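Local coordinates for S-M checkpoint control protein rad4 (Schizosaccharomyces pombe, PDB 4BU0), which acts as a signalling adaptor essential for DNA replication and the S-M checkpoint, and binds phosphorylated Crb2 through its first two BRCT domains, the part present here, at residues K8-C13 with S72-V77; T30-A35 with P76-S81; C105-T110 with V165-Q170; E153-L156 with N161-C164. All coordinates share one frame; numbering follows the deposited sequence.

The two BRCT domains of this chain let equivalent layers be compared. Contacts 1 and 2 lie in the first domain, contacts 3 and 4 in the second. Contacts 1 and 3, about 29 Å apart between centres, are buried counterparts: in each, the first strand and the residue leading into it meet a tryptophan near the N-terminal end of the domain's third helix, wholly through apolar groups. Contact 2 adjoins contact 1, with centres about 6 Å apart, and uses the same helix one turn further on, nearer the surface, where a lysine-tyrosine hydrogen bond joins the leucine packing. Contact 4, partly buried, lies on the other face of the second sheet and rests on alanine, valine and leucine methyls.

Contact 1 of 4, residues K8-C13 with S72-V77; sequences KGFVIC and SEWIPV
Trp74 and Ile75, near the N-terminal end of helix 74-83, press on Phe10, just before strand 11-15, and on Ile12 within it, in the strand-to-helix core of the first BRCT fold. Val77 N bonds Glu73 O at 3.0 Å, an early helical bond of this segment, and both Trp74 and Ile75 point toward residues 8-13. Trp74 is the tryptophan familiar from the third helix of BRCT domains. Its CG stands anti to the backbone N (chi1 175°), which carries the six-membered part of the indole across to the strand. There Trp74 CH2 lies 3.8 Å from Phe10 CD2, which sits at the indole edge and close to its plane. Nearby, Trp74 CZ3 approaches Ile12 CD1 at 3.9 Å. The polar side of the indole is satisfied by NE1 bonding to Leu92 O, while His46 links the two rings, stacking on Phe10 and also meeting Trp74. Ile75 follows, and its CD1 lies 3.6 Å above one face of the Trp74 ring, toward the rim. Outside the two segments Ile75 also rests on Ile48 and Lys28. In the Ile12 conformer described, its CD1 meets Ile75 CD1 tip to tip at 3.7 Å.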
loop_
_atom_site.group_PDB
_atom_site.type_symbol
_atom_site.label_atom_id
_atom_site.label_comp_id
_atom_site.label_asym_id
_atom_site.label_seq_id
_atom_site.Cartn_x
_atom_site.Cartn_y
_atom_site.Cartn_z
ATOM N N LYS A 8 23.586 3.813 -9.145
ATOM C CA LYS A 8 23.707 3.694 -10.600
ATOM C C LYS A 8 22.887 2.477 -11.090
ATOM O O LYS A 8 22.928 1.421 -10.450
ATOM C CB LYS A 8 25.184 3.519 -10.986
ATOM C CG LYS A 8 25.389 3.414 -12.505
ATOM C CD LYS A 8 26.870 3.500 -12.877
ATOM C CE LYS A 8 27.045 3.542 -14.380
ATOM N NZ LYS A 8 28.481 3.574 -14.779
ATOM N N GLY A 9 22.081 2.691 -12.123
ATOM C CA GLY A 9 21.248 1.622 -12.653
ATOM C C GLY A 9 19.851 1.583 -12.065
ATOM O O GLY A 9 18.965 0.910 -12.618
ATOM N N PHE A 10 19.631 2.282 -10.925
ATOM C CA PHE A 10 18.277 2.354 -10.368
ATOM C C PHE A 10 17.473 3.394 -11.113
ATOM O O PHE A 10 18.025 4.422 -11.523
ATOM C CB PHE A 10 18.313 2.737 -8.876
ATOM C CG PHE A 10 18.705 1.660 -7.911
ATOM C CD1 PHE A 10 19.973 1.084 -7.960
ATOM C CD2 PHE A 10 17.847 1.292 -6.880
ATOM C CE1 PHE A 10 20.340 0.096 -7.041
ATOM C CE2 PHE A 10 18.224 0.316 -5.943
ATOM C CZ PHE A 10 19.457 -0.285 -6.039
ATOM N N VAL A 11 16.152 3.160 -11.268
ATOM C CA VAL A 11 15.253 4.084 -11.958
ATOM C C VAL A 11 14.076 4.237 -11.018
ATOM O O VAL A 11 13.303 3.292 -10.833
ATOM C CB VAL A 11 14.864 3.622 -13.380
ATOM C CG1 VAL A 11 13.964 4.658 -14.046
ATOM C CG2 VAL A 11 16.116 3.372 -14.233
ATOM N N ILE A 12 13.995 5.406 -10.382
ATOM C CA ILE A 12 12.991 5.631 -9.343
ATOM C C ILE A 12 11.843 6.491 -9.827
ATOM O O ILE A 12 12.025 7.431 -10.578
ATOM C CB ILE A 12 13.735 6.260 -8.142
ATOM C CG1 ILE A 12 14.687 5.193 -7.518
ATOM C CG2 ILE A 12 12.770 6.891 -7.095
ATOM C CD1 ILE A 12 15.776 5.741 -6.648
ATOM N N CYS A 13 10.622 6.144 -9.362
ATOM C CA CYS A 13 9.390 6.851 -9.694
ATOM C C CYS A 13 8.600 6.984 -8.395
ATOM O O CYS A 13 8.746 6.101 -7.544
ATOM C CB CYS A 13 8.630 6.035 -10.736
ATOM S SG CYS A 13 7.125 6.811 -11.373
ATOM N N SER A 72 8.489 6.096 1.541
ATOM C CA SER A 72 9.056 7.414 1.308
ATOM C C SER A 72 10.338 7.659 2.078
ATOM O O SER A 72 11.100 8.535 1.688
ATOM C CB SER A 72 8.038 8.476 1.697
ATOM O OG SER A 72 7.737 8.360 3.078
ATOM N N GLU A 73 10.569 6.909 3.163
ATOM C CA GLU A 73 11.759 7.123 3.986
ATOM C C GLU A 73 13.008 6.466 3.392
ATOM O O GLU A 73 14.118 6.769 3.842
ATOM C CB GLU A 73 11.524 6.615 5.429
ATOM C CG GLU A 73 11.793 5.131 5.660
ATOM C CD GLU A 73 10.701 4.200 6.169
ATOM O OE1 GLU A 73 9.892 4.637 7.021
ATOM O OE2 GLU A 73 10.703 3.008 5.773
ATOM N N TRP A 74 12.848 5.545 2.403
ATOM C CA TRP A 74 14.006 4.845 1.869
ATOM C C TRP A 74 15.139 5.751 1.395
ATOM O O TRP A 74 16.261 5.652 1.896
ATOM C CB TRP A 74 13.578 3.891 0.741
ATOM C CG TRP A 74 14.732 3.225 0.064
ATOM C CD1 TRP A 74 15.798 2.604 0.664
ATOM C CD2 TRP A 74 14.971 3.178 -1.345
ATOM N NE1 TRP A 74 16.692 2.161 -0.301
ATOM C CE2 TRP A 74 16.199 2.492 -1.539
ATOM C CE3 TRP A 74 14.243 3.609 -2.472
ATOM C CZ2 TRP A 74 16.742 2.279 -2.817
ATOM C CZ3 TRP A 74 14.767 3.355 -3.740
ATOM C CH2 TRP A 74 16.006 2.709 -3.893
ATOM N N ILE A 75 14.856 6.631 0.444
ATOM C CA ILE A 75 15.923 7.452 -0.131
ATOM C C ILE A 75 16.528 8.408 0.919
ATOM O O ILE A 75 17.752 8.438 1.044
ATOM C CB ILE A 75 15.451 8.181 -1.394
ATOM C CG1 ILE A 75 15.262 7.186 -2.591
ATOM C CG2 ILE A 75 16.403 9.346 -1.749
ATOM C CD1 ILE A 75 16.586 6.474 -3.074
ATOM N N PRO A 76 15.739 9.141 1.729
ATOM C CA PRO A 76 16.377 9.982 2.746
ATOM C C PRO A 76 17.253 9.198 3.721
ATOM O O PRO A 76 18.330 9.679 4.077
ATOM C CB PRO A 76 15.173 10.609 3.458
ATOM C CG PRO A 76 14.134 10.711 2.374
ATOM C CD PRO A 76 14.282 9.362 1.682
ATOM N N VAL A 77 16.842 7.962 4.132
ATOM C CA VAL A 77 17.647 7.194 5.067
ATOM C C VAL A 77 18.951 6.707 4.382
ATOM O O VAL A 77 20.049 6.795 4.964
ATOM C CB VAL A 77 16.846 6.025 5.702
ATOM C CG1 VAL A 77 17.751 5.096 6.506
ATOM C CG2 VAL A 77 15.722 6.569 6.598
#

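Contact 2 of 4, residues T30-A35 with P76-S81; sequences TKLGAA and PVLYES
Lys31 and Tyr79 supply the polar part of this contact between the end of helix 19-31 and helix 74-83, which pack side by side on one face of the first BRCT sheet. Lys31 NZ donates to Tyr79 OH at 2.8 Å; Lys31 is modelled in two conformers, and the bond belongs to the one described. A chi1 of -175° sends the lysine chain off opposite its own N, and it stays extended, crossing the tyrosine at about a right angle. The aliphatic part contributes too: Lys31 CD lies at the ring edge and in its plane, 3.8 Å from Tyr79 CE1.

The apolar part belongs to Leu32. Its CD1 rests 4.0 Å from Tyr79 CB and 4.2 Å from Leu78 CD2, while CG lies near the edge of the tyrosine ring. Trp82 and Pro6 also touch this leucine.

Backbone bonds shape the first segment. Gly33, with positive phi, closes helix 19-31 in a Schellman motif, one of whose bonds runs from Gly33 N to Thr30 O at 3.0 Å. The chemistry is thus graded from buried leucines to the exposed Lys31, whose ammonium group, in this conformer, probably polarises the phenol hydroxyl to which it donates.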
loop_
_atom_site.group_PDB
_atom_site.type_symbol
_atom_site.label_atom_id
_atom_site.label_comp_id
_atom_site.label_asym_id
_atom_site.label_seq_id
_atom_site.Cartn_x
_atom_site.Cartn_y
_atom_site.Cartn_z
ATOM N N THR A 30 19.055 11.409 -7.284
ATOM C CA THR A 30 19.914 11.810 -8.411
ATOM C C THR A 30 21.354 11.934 -7.931
ATOM O O THR A 30 22.268 11.469 -8.626
ATOM C CB THR A 30 19.391 13.099 -9.013
ATOM O OG1 THR A 30 18.074 12.833 -9.524
ATOM C CG2 THR A 30 20.304 13.623 -10.145
ATOM N N LYS A 31 21.572 12.536 -6.725
ATOM C CA LYS A 31 22.941 12.655 -6.228
ATOM C C LYS A 31 23.528 11.251 -5.974
ATOM O O LYS A 31 24.732 11.037 -6.169
ATOM C CB LYS A 31 22.987 13.532 -4.961
ATOM C CG LYS A 31 24.407 13.800 -4.471
ATOM C CD LYS A 31 24.439 14.922 -3.449
ATOM C CE LYS A 31 25.677 14.805 -2.600
ATOM N NZ LYS A 31 25.671 15.775 -1.482
ATOM N N LEU A 32 22.663 10.293 -5.534
ATOM C CA LEU A 32 23.101 8.924 -5.296
ATOM C C LEU A 32 23.396 8.172 -6.590
ATOM O O LEU A 32 23.889 7.054 -6.507
ATOM C CB LEU A 32 22.020 8.180 -4.484
ATOM C CG LEU A 32 22.018 8.451 -2.960
ATOM C CD1 LEU A 32 20.645 8.192 -2.364
ATOM C CD2 LEU A 32 23.054 7.571 -2.248
ATOM N N GLY A 33 23.052 8.741 -7.739
ATOM C CA GLY A 33 23.365 8.116 -9.025
ATOM C C GLY A 33 22.198 7.492 -9.754
ATOM O O GLY A 33 22.395 6.917 -10.833
ATOM N N ALA A 34 20.993 7.580 -9.193
ATOM C CA ALA A 34 19.815 6.976 -9.825
ATOM C C ALA A 34 19.258 7.873 -10.908
ATOM O O ALA A 34 19.520 9.090 -10.956
ATOM C CB ALA A 34 18.721 6.750 -8.782
ATOM N N ALA A 35 18.424 7.288 -11.760
ATOM C CA ALA A 35 17.606 8.065 -12.661
ATOM C C ALA A 35 16.293 8.315 -11.911
ATOM O O ALA A 35 15.869 7.475 -11.103
ATOM C CB ALA A 35 17.343 7.288 -13.965
ATOM N N PRO A 76 15.739 9.141 1.729
ATOM C CA PRO A 76 16.377 9.982 2.746
ATOM C C PRO A 76 17.253 9.198 3.721
ATOM O O PRO A 76 18.330 9.679 4.077
ATOM C CB PRO A 76 15.173 10.609 3.458
ATOM C CG PRO A 76 14.134 10.711 2.374
ATOM C CD PRO A 76 14.282 9.362 1.682
ATOM N N VAL A 77 16.842 7.962 4.132
ATOM C CA VAL A 77 17.647 7.194 5.067
ATOM C C VAL A 77 18.951 6.707 4.382
ATOM O O VAL A 77 20.049 6.795 4.964
ATOM C CB VAL A 77 16.846 6.025 5.702
ATOM C CG1 VAL A 77 17.751 5.096 6.506
ATOM C CG2 VAL A 77 15.722 6.569 6.598
ATOM N N LEU A 78 18.848 6.186 3.148
ATOM C CA LEU A 78 20.051 5.727 2.464
ATOM C C LEU A 78 21.006 6.903 2.181
ATOM O O LEU A 78 22.225 6.793 2.411
ATOM C CB LEU A 78 19.635 5.059 1.144
ATOM C CG LEU A 78 20.776 4.675 0.215
ATOM C CD1 LEU A 78 21.670 3.570 0.872
ATOM C CD2 LEU A 78 20.205 4.165 -1.112
ATOM N N TYR A 79 20.438 8.029 1.714
ATOM C CA TYR A 79 21.258 9.217 1.460
ATOM C C TYR A 79 21.989 9.647 2.727
ATOM O O TYR A 79 23.186 9.945 2.670
ATOM C CB TYR A 79 20.350 10.355 0.997
ATOM C CG TYR A 79 21.121 11.603 0.652
ATOM C CD1 TYR A 79 21.687 11.766 -0.605
ATOM C CD2 TYR A 79 21.255 12.638 1.571
ATOM C CE1 TYR A 79 22.367 12.925 -0.945
ATOM C CE2 TYR A 79 21.922 13.814 1.236
ATOM C CZ TYR A 79 22.498 13.940 -0.012
ATOM O OH TYR A 79 23.153 15.104 -0.353
ATOM N N GLU A 80 21.280 9.648 3.879
ATOM C CA GLU A 80 21.929 10.053 5.119
ATOM C C GLU A 80 23.127 9.177 5.464
ATOM O O GLU A 80 24.185 9.689 5.845
ATOM C CB GLU A 80 20.911 10.025 6.253
ATOM C CG GLU A 80 21.407 10.772 7.475
ATOM C CD GLU A 80 21.662 12.246 7.218
ATOM O OE1 GLU A 80 20.923 12.872 6.418
ATOM O OE2 GLU A 80 22.656 12.758 7.775
ATOM N N SER A 81 23.002 7.853 5.290
ATOM C CA SER A 81 24.116 6.959 5.592
ATOM C C SER A 81 25.279 7.215 4.652
ATOM O O SER A 81 26.437 7.306 5.088
ATOM C CB SER A 81 23.684 5.498 5.497
ATOM O OG SER A 81 22.904 5.117 6.617
#

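Contact 3 of 4, residues C105-T110 with V165-Q170; sequences CRVCLT and VEWLWQ
Trp167, the tryptophan typical of the third helix in BRCT domains, meets Cys105 and Val107 at and just before the first strand of the second domain. One ring atom does the touching: Trp167 CH2, at the far end of the six-membered ring, lies 4.4 Å from Cys105 SG and 4.3 Å from Val107 CG2. Both partners come up to the indole edge, near its plane, and do not lie over a face. The first torsion, chi1 165°, puts CG on the far side of the CA-CB bond from the main-chain nitrogen and swings the ring away from the helix toward the strand. The indole is fixed by outside partners as well, since NE1 bonds to Leu178 O and the ring stacks on His141.

In the parallel BRCT sheet, strand 106-110 runs between strands 130-131 and 141-144, and its side chains alternate. Val107 and Leu109 face the layer of helices 116-126 and 166-174, and both touch Ile143; Leu168 and Val165 complete that layer by packing on Ile120. On the other side, Thr110 OG1 hydrogen-bonds a modified side chain of the bound Crb2 phosphopeptide, so the strand that backs the core also carries a ligand contact.

Further along helix 166-174, Gln170 NE2 donates to Glu166 OE2 at 2.9 Å. The bond is nearly straight, with an N-H...O angle of 167°; the acceptor lies in the amide plane of Gln170 and uses its anti lone pair. One turn of helix separates the two residues. Beside this pair, Val165 CG2 sits over one face of the Trp169 ring, 3.3 Å above its plane and offset toward the rim.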
loop_
_atom_site.group_PDB
_atom_site.type_symbol
_atom_site.label_atom_id
_atom_site.label_comp_id
_atom_site.label_asym_id
_atom_site.label_seq_id
_atom_site.Cartn_x
_atom_site.Cartn_y
_atom_site.Cartn_z
ATOM N N CYS A 105 -4.343 1.101 4.154
ATOM C CA CYS A 105 -5.602 0.346 4.181
ATOM C C CYS A 105 -6.241 0.540 5.538
ATOM O O CYS A 105 -5.547 0.554 6.557
ATOM C CB CYS A 105 -5.389 -1.140 3.911
ATOM S SG CYS A 105 -4.861 -1.511 2.230
ATOM N N ARG A 106 -7.580 0.601 5.547
ATOM C CA ARG A 106 -8.396 0.707 6.765
ATOM C C ARG A 106 -9.410 -0.384 6.584
ATOM O O ARG A 106 -10.277 -0.272 5.714
ATOM C CB ARG A 106 -9.029 2.095 6.893
ATOM C CG ARG A 106 -7.967 3.188 7.008
ATOM C CD ARG A 106 -8.579 4.579 7.210
ATOM N NE ARG A 106 -9.044 4.749 8.587
ATOM C CZ ARG A 106 -8.270 5.110 9.608
ATOM N NH1 ARG A 106 -6.977 5.366 9.417
ATOM N NH2 ARG A 106 -8.778 5.211 10.828
ATOM N N VAL A 107 -9.185 -1.502 7.259
ATOM C CA VAL A 107 -9.925 -2.725 7.024
ATOM C C VAL A 107 -10.924 -3.006 8.134
ATOM O O VAL A 107 -10.564 -3.004 9.320
ATOM C CB VAL A 107 -8.944 -3.919 6.883
ATOM C CG1 VAL A 107 -9.698 -5.206 6.555
ATOM C CG2 VAL A 107 -7.882 -3.646 5.808
ATOM N N CYS A 108 -12.155 -3.311 7.722
ATOM C CA CYS A 108 -13.261 -3.660 8.616
ATOM C C CYS A 108 -13.696 -5.057 8.231
ATOM O O CYS A 108 -13.475 -5.469 7.082
ATOM C CB CYS A 108 -14.378 -2.632 8.412
ATOM S SG CYS A 108 -15.767 -2.772 9.562
ATOM N N LEU A 109 -14.292 -5.798 9.178
ATOM C CA LEU A 109 -14.783 -7.164 8.942
ATOM C C LEU A 109 -16.282 -7.290 9.197
ATOM O O LEU A 109 -16.805 -6.566 10.043
ATOM C CB LEU A 109 -14.060 -8.134 9.947
ATOM C CG LEU A 109 -12.547 -8.040 10.035
ATOM C CD1 LEU A 109 -11.976 -9.120 10.974
ATOM C CD2 LEU A 109 -11.893 -8.214 8.662
ATOM N N THR A 110 -16.955 -8.222 8.522
ATOM C CA THR A 110 -18.345 -8.518 8.868
ATOM C C THR A 110 -18.643 -9.977 8.634
ATOM O O THR A 110 -18.143 -10.569 7.675
ATOM C CB THR A 110 -19.365 -7.626 8.120
ATOM O OG1 THR A 110 -20.691 -7.834 8.648
ATOM C CG2 THR A 110 -19.396 -7.845 6.613
ATOM N N VAL A 165 -12.056 -12.797 2.080
ATOM C CA VAL A 165 -10.784 -12.778 2.779
ATOM C C VAL A 165 -9.591 -13.145 1.855
ATOM O O VAL A 165 -8.455 -12.801 2.156
ATOM C CB VAL A 165 -10.827 -13.629 4.067
ATOM C CG1 VAL A 165 -10.943 -15.123 3.749
ATOM C CG2 VAL A 165 -9.647 -13.317 4.988
ATOM N N GLU A 166 -9.855 -13.836 0.736
ATOM C CA GLU A 166 -8.793 -14.182 -0.203
ATOM C C GLU A 166 -8.078 -12.930 -0.715
ATOM O O GLU A 166 -6.896 -12.982 -1.032
ATOM C CB GLU A 166 -9.408 -14.975 -1.355
ATOM C CG GLU A 166 -8.400 -15.652 -2.279
ATOM C CD GLU A 166 -7.468 -16.702 -1.690
ATOM O OE1 GLU A 166 -7.676 -17.154 -0.541
ATOM O OE2 GLU A 166 -6.454 -16.989 -2.364
ATOM N N TRP A 167 -8.766 -11.774 -0.712
ATOM C CA TRP A 167 -8.092 -10.522 -1.066
ATOM C C TRP A 167 -6.902 -10.271 -0.147
ATOM O O TRP A 167 -5.831 -9.852 -0.587
ATOM C CB TRP A 167 -9.076 -9.340 -0.963
ATOM C CG TRP A 167 -8.372 -8.009 -0.959
ATOM C CD1 TRP A 167 -7.899 -7.326 -2.048
ATOM C CD2 TRP A 167 -8.038 -7.215 0.191
ATOM N NE1 TRP A 167 -7.247 -6.180 -1.642
ATOM C CE2 TRP A 167 -7.309 -6.094 -0.268
ATOM C CE3 TRP A 167 -8.283 -7.355 1.573
ATOM C CZ2 TRP A 167 -6.799 -5.127 0.608
ATOM C CZ3 TRP A 167 -7.789 -6.393 2.442
ATOM C CH2 TRP A 167 -7.058 -5.295 1.958
ATOM N N LEU A 168 -7.133 -10.476 1.157
ATOM C CA LEU A 168 -6.083 -10.254 2.120
ATOM C C LEU A 168 -4.939 -11.239 1.952
ATOM O O LEU A 168 -3.772 -10.828 1.950
ATOM C CB LEU A 168 -6.690 -10.372 3.536
ATOM C CG LEU A 168 -5.684 -10.207 4.697
ATOM C CD1 LEU A 168 -5.070 -8.807 4.712
ATOM C CD2 LEU A 168 -6.387 -10.470 6.041
ATOM N N TRP A 169 -5.265 -12.506 1.800
ATOM C CA TRP A 169 -4.213 -13.483 1.685
ATOM C C TRP A 169 -3.385 -13.292 0.432
ATOM O O TRP A 169 -2.212 -13.363 0.502
ATOM C CB TRP A 169 -4.761 -14.903 1.788
ATOM C CG TRP A 169 -5.635 -15.191 2.988
ATOM C CD1 TRP A 169 -6.760 -15.914 2.973
ATOM C CD2 TRP A 169 -5.434 -14.789 4.346
ATOM N NE1 TRP A 169 -7.299 -15.974 4.223
ATOM C CE2 TRP A 169 -6.494 -15.284 5.072
ATOM C CE3 TRP A 169 -4.473 -14.051 5.008
ATOM C CZ2 TRP A 169 -6.616 -15.058 6.420
ATOM C CZ3 TRP A 169 -4.621 -13.850 6.339
ATOM C CH2 TRP A 169 -5.680 -14.335 7.003
ATOM N N GLN A 170 -4.055 -13.050 -0.685
ATOM C CA GLN A 170 -3.277 -12.867 -1.911
ATOM C C GLN A 170 -2.495 -11.545 -1.901
ATOM O O GLN A 170 -1.418 -11.493 -2.495
ATOM C CB GLN A 170 -4.175 -12.973 -3.149
ATOM C CG GLN A 170 -4.603 -14.427 -3.365
ATOM C CD GLN A 170 -5.150 -14.661 -4.768
ATOM O OE1 GLN A 170 -4.802 -13.961 -5.732
ATOM N NE2 GLN A 170 -6.032 -15.655 -4.885
#

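Contact 4 of 4, residues E153-L156 with N161-C164; sequences EYAL and NVVC
Val162 meets Ala155 and Leu156 through a single methyl, and the valine can be followed outward to see how. Its CB points toward helix 150-157 but stops 5.2 Å from Ala155 CB, too far for direct packing. From there the side chain forks. With chi1 at -178°, CG1 extends on the side remote from the valine's own N and stays beyond contact distance of the helix segment. CG2 takes the place opposite the carbonyl carbon, and this branch bridges the gap, with Val162 CG2 coming within 3.7 Å of Ala155 CB. Leu156 CD2 is the leucine atom nearest Val162 CG2, a looser 4.5 Å away.

The pairing belongs to a beta-alpha-beta crossover: strand 141-144, helix 150-157 and strand 161-163, with the last strand at the edge of the second BRCT sheet. Ala155 CA and Val162 CA are the nearest such pair between the two segments, 7.0 Å apart, and the small alanine methyl is consistent with this spacing. Ala155 also touches Leu142 and Val162 touches Ala144, so both groups reach the neighbouring strand, while Val163 is directed to the other face of the sheet, against Ile143. No hydrogen bond crosses between the two segments. On the same helix, Tyr154 turns away from the strand, meets Trp158 edge-to-face and packs on an apolar side chain of the bound peptide.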
loop_
_atom_site.group_PDB
_atom_site.type_symbol
_atom_site.label_atom_id
_atom_site.label_comp_id
_atom_site.label_asym_id
_atom_site.label_seq_id
_atom_site.Cartn_x
_atom_site.Cartn_y
_atom_site.Cartn_z
ATOM N N GLU A 153 -24.588 -3.574 3.909
ATOM C CA GLU A 153 -25.474 -2.632 3.226
ATOM C C GLU A 153 -24.885 -1.219 3.224
ATOM O O GLU A 153 -24.971 -0.511 2.214
ATOM C CB GLU A 153 -26.880 -2.636 3.862
ATOM C CG GLU A 153 -27.590 -3.986 3.717
ATOM C CD GLU A 153 -27.920 -4.465 2.313
ATOM O OE1 GLU A 153 -27.993 -3.626 1.383
ATOM O OE2 GLU A 153 -28.129 -5.691 2.149
ATOM N N TYR A 154 -24.253 -0.807 4.347
ATOM C CA TYR A 154 -23.692 0.530 4.365
ATOM C C TYR A 154 -22.448 0.645 3.491
ATOM O O TYR A 154 -22.195 1.698 2.908
ATOM C CB TYR A 154 -23.417 1.033 5.799
ATOM C CG TYR A 154 -24.332 2.212 6.098
ATOM C CD1 TYR A 154 -25.719 2.088 6.001
ATOM C CD2 TYR A 154 -23.811 3.454 6.410
ATOM C CE1 TYR A 154 -26.561 3.184 6.209
ATOM C CE2 TYR A 154 -24.641 4.558 6.623
ATOM C CZ TYR A 154 -26.014 4.416 6.524
ATOM O OH TYR A 154 -26.825 5.505 6.736
ATOM N N ALA A 155 -21.655 -0.448 3.373
ATOM C CA ALA A 155 -20.498 -0.370 2.477
ATOM C C ALA A 155 -20.972 -0.182 1.039
ATOM O O ALA A 155 -20.334 0.541 0.278
ATOM C CB ALA A 155 -19.676 -1.650 2.597
ATOM N N LEU A 156 -22.083 -0.837 0.659
ATOM C CA LEU A 156 -22.582 -0.641 -0.710
ATOM C C LEU A 156 -22.999 0.821 -0.917
ATOM O O LEU A 156 -22.618 1.432 -1.910
ATOM C CB LEU A 156 -23.757 -1.576 -1.024
ATOM C CG LEU A 156 -23.498 -3.070 -1.108
ATOM C CD1 LEU A 156 -24.742 -3.783 -1.599
ATOM C CD2 LEU A 156 -22.344 -3.389 -2.060
ATOM N N ASN A 161 -15.174 -0.867 -0.937
ATOM C CA ASN A 161 -14.860 -2.201 -1.452
ATOM C C ASN A 161 -15.324 -3.281 -0.493
ATOM O O ASN A 161 -15.003 -3.196 0.707
ATOM C CB ASN A 161 -13.342 -2.346 -1.614
ATOM C CG ASN A 161 -12.677 -1.394 -2.563
ATOM O OD1 ASN A 161 -13.278 -0.970 -3.569
ATOM N ND2 ASN A 161 -11.418 -1.045 -2.272
ATOM N N VAL A 162 -16.043 -4.292 -1.012
ATOM C CA VAL A 162 -16.463 -5.448 -0.236
ATOM C C VAL A 162 -15.774 -6.618 -0.869
ATOM O O VAL A 162 -15.988 -6.887 -2.053
ATOM C CB VAL A 162 -17.989 -5.633 -0.196
ATOM C CG1 VAL A 162 -18.343 -6.844 0.676
ATOM C CG2 VAL A 162 -18.667 -4.359 0.340
ATOM N N VAL A 163 -14.890 -7.270 -0.110
ATOM C CA VAL A 163 -14.112 -8.379 -0.653
ATOM C C VAL A 163 -14.191 -9.598 0.245
ATOM O O VAL A 163 -14.503 -9.495 1.440
ATOM C CB VAL A 163 -12.621 -7.951 -0.797
ATOM C CG1 VAL A 163 -12.449 -6.856 -1.848
ATOM C CG2 VAL A 163 -11.995 -7.504 0.543
ATOM N N CYS A 164 -13.893 -10.764 -0.326
ATOM C CA CYS A 164 -13.723 -11.946 0.508
ATOM C C CYS A 164 -12.290 -11.954 1.069
ATOM O O CYS A 164 -11.421 -11.188 0.609
ATOM C CB CYS A 164 -14.032 -13.230 -0.238
ATOM S SG CYS A 164 -12.942 -13.516 -1.627
#